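PDB 3FIJ: Lin1909 protein from Listeria innocua, which is of unknown function but probably hydrolyses gamma-glutamyl-gamma-aminobutyrate, and binds a manganese ion in the crystal. Local coordinates for residues 64-69 with 234-239. Sequence-based numbering, arbitrary orientation.
Sequences GLLLTG and QALVDE
Leu236, on helix 227-241, reaches down to Leu66 on strand 64-67, an inner parallel strand of the mixed sheet that forms the core of this class I glutamine amidotransferase fold. The contact is buried and made by carbon atoms of two leucines, with one strand carbonyl at its edge; of residues 234-239, Leu236 alone meets the strand segment. The CB of Leu236 leaves the helix pointing at the strand, but it is still 6.1 Å from Leu66 CD1, the nearer methyl of that residue. CG lies anti to the backbone N (chi1 170°), which carries the branch point onward to 5.6 Å from Leu66 CB and leaves the actual touching to the two methyls. CD2 settles alongside the root of the Leu66 side chain, 4.1 Å from its CB. CD1 takes the other direction, toward the strand backbone: it stands 4.4 Å from Leu65 O, a loose approach to the main chain. The fork of Leu236 thus touches two neighbouring strand residues, Leu65 and Leu66, with Gly64 just beyond, and Pro110 adds a further neighbour.

Beyond its CB, Leu66 packs against Ile37 of helix 31-40, which shares this face of the sheet, and against Ile7 and Ile9 of the adjoining strand. Leu65 and Leu67 point to the opposite face, where helix 91-106 lies. The Leu66 side chain lies a short way from Cys115, His218 and Glu220, a trio arranged as a catalytic triad would be, though that role is unconfirmed; the manganese site is remote. Away from the strand, Gln234 and Asp238 are joined one turn apart: Gln234 NE2 donates to Asp238 OD1 at 2.8 Å, bent to 146° at the hydrogen and arriving 45° above the carboxylate plane.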
loop_
_atom_site.group_PDB
_atom_site.type_symbol
_atom_site.label_atom_id
_atom_site.label_comp_id
_atom_site.label_asym_id
_atom_site.label_seq_id
_atom_site.Cartn_x
_atom_site.Cartn_y
_atom_site.Cartn_z
ATOM N N GLY A 64 6.476 -40.263 11.933
ATOM C CA GLY A 64 5.092 -39.875 11.718
ATOM C C GLY A 64 5.015 -38.790 10.661
ATOM O O GLY A 64 5.967 -38.021 10.491
ATOM N N LEU A 65 3.884 -38.723 9.958
ATOM C CA LEU A 65 3.676 -37.741 8.888
ATOM C C LEU A 65 2.533 -36.749 9.159
ATOM O O LEU A 65 1.386 -37.149 9.370
ATOM C CB LEU A 65 3.403 -38.480 7.574
ATOM C CG LEU A 65 2.969 -37.656 6.358
ATOM C CD1 LEU A 65 4.100 -36.723 5.927
ATOM C CD2 LEU A 65 2.578 -38.599 5.233
ATOM N N LEU A 66 2.854 -35.457 9.144
ATOM C CA LEU A 66 1.861 -34.410 9.368
ATOM C C LEU A 66 1.645 -33.587 8.084
ATOM O O LEU A 66 2.549 -32.878 7.628
ATOM C CB LEU A 66 2.320 -33.488 10.507
ATOM C CG LEU A 66 1.435 -32.265 10.810
ATOM C CD1 LEU A 66 0.033 -32.712 11.220
ATOM C CD2 LEU A 66 2.063 -31.441 11.928
ATOM N N LEU A 67 0.456 -33.693 7.497
ATOM C CA LEU A 67 0.136 -32.948 6.279
ATOM C C LEU A 67 -0.528 -31.629 6.652
ATOM O O LEU A 67 -1.523 -31.602 7.385
ATOM C CB LEU A 67 -0.783 -33.774 5.376
ATOM C CG LEU A 67 -0.089 -34.947 4.676
ATOM C CD1 LEU A 67 -1.104 -35.872 4.025
ATOM C CD2 LEU A 67 0.867 -34.388 3.629
ATOM N N THR A 68 0.028 -30.538 6.136
ATOM C CA THR A 68 -0.455 -29.201 6.440
ATOM C C THR A 68 -1.409 -28.586 5.430
ATOM O O THR A 68 -1.679 -29.147 4.364
ATOM C CB THR A 68 0.722 -28.229 6.606
ATOM O OG1 THR A 68 1.415 -28.107 5.357
ATOM C CG2 THR A 68 1.696 -28.738 7.672
ATOM N N GLY A 69 -1.905 -27.405 5.791
ATOM C CA GLY A 69 -2.823 -26.678 4.945
ATOM C C GLY A 69 -2.088 -26.131 3.742
ATOM O O GLY A 69 -0.903 -26.402 3.541
ATOM N N GLN A 234 -0.767 -34.556 20.125
ATOM C CA GLN A 234 -0.200 -35.472 21.113
ATOM C C GLN A 234 -0.425 -36.899 20.640
ATOM O O GLN A 234 0.486 -37.733 20.685
ATOM C CB GLN A 234 -0.862 -35.273 22.480
ATOM C CG GLN A 234 -0.236 -36.107 23.595
ATOM C CD GLN A 234 1.238 -35.794 23.802
ATOM O OE1 GLN A 234 1.605 -34.677 24.181
ATOM N NE2 GLN A 234 2.092 -36.778 23.549
ATOM N N ALA A 235 -1.642 -37.170 20.173
ATOM C CA ALA A 235 -1.999 -38.498 19.677
ATOM C C ALA A 235 -1.076 -38.906 18.523
ATOM O O ALA A 235 -0.574 -40.026 18.486
ATOM C CB ALA A 235 -3.451 -38.509 19.225
ATOM N N LEU A 236 -0.849 -37.999 17.580
ATOM C CA LEU A 236 0.034 -38.303 16.455
ATOM C C LEU A 236 1.419 -38.707 16.956
ATOM O O LEU A 236 1.991 -39.688 16.495
ATOM C CB LEU A 236 0.177 -37.093 15.530
ATOM C CG LEU A 236 1.280 -37.276 14.480
ATOM C CD1 LEU A 236 0.914 -38.428 13.532
ATOM C CD2 LEU A 236 1.473 -35.978 13.706
ATOM N N VAL A 237 1.956 -37.942 17.900
ATOM C CA VAL A 237 3.274 -38.241 18.443
ATOM C C VAL A 237 3.264 -39.524 19.272
ATOM O O VAL A 237 4.194 -40.327 19.184
ATOM C CB VAL A 237 3.809 -37.064 19.299
ATOM C CG1 VAL A 237 5.043 -37.501 20.094
ATOM C CG2 VAL A 237 4.159 -35.887 18.386
ATOM N N ASP A 238 2.220 -39.719 20.077
ATOM C CA ASP A 238 2.117 -40.934 20.889
ATOM C C ASP A 238 2.100 -42.149 19.977
ATOM O O ASP A 238 2.803 -43.133 20.205
ATOM C CB ASP A 238 0.830 -40.941 21.724
ATOM C CG ASP A 238 0.882 -39.978 22.884
ATOM O OD1 ASP A 238 2.004 -39.571 23.259
ATOM O OD2 ASP A 238 -0.191 -39.638 23.430
ATOM N N GLU A 239 1.287 -42.058 18.934
ATOM C CA GLU A 239 1.143 -43.139 17.980
ATOM C C GLU A 239 2.433 -43.369 17.192
ATOM O O GLU A 239 2.854 -44.510 17.003
ATOM C CB GLU A 239 -0.018 -42.830 17.039
ATOM C CG GLU A 239 -0.867 -44.031 16.658
ATOM C CD GLU A 239 -1.572 -44.677 17.842
ATOM O OE1 GLU A 239 -2.089 -43.952 18.719
ATOM O OE2 GLU A 239 -1.626 -45.923 17.883
#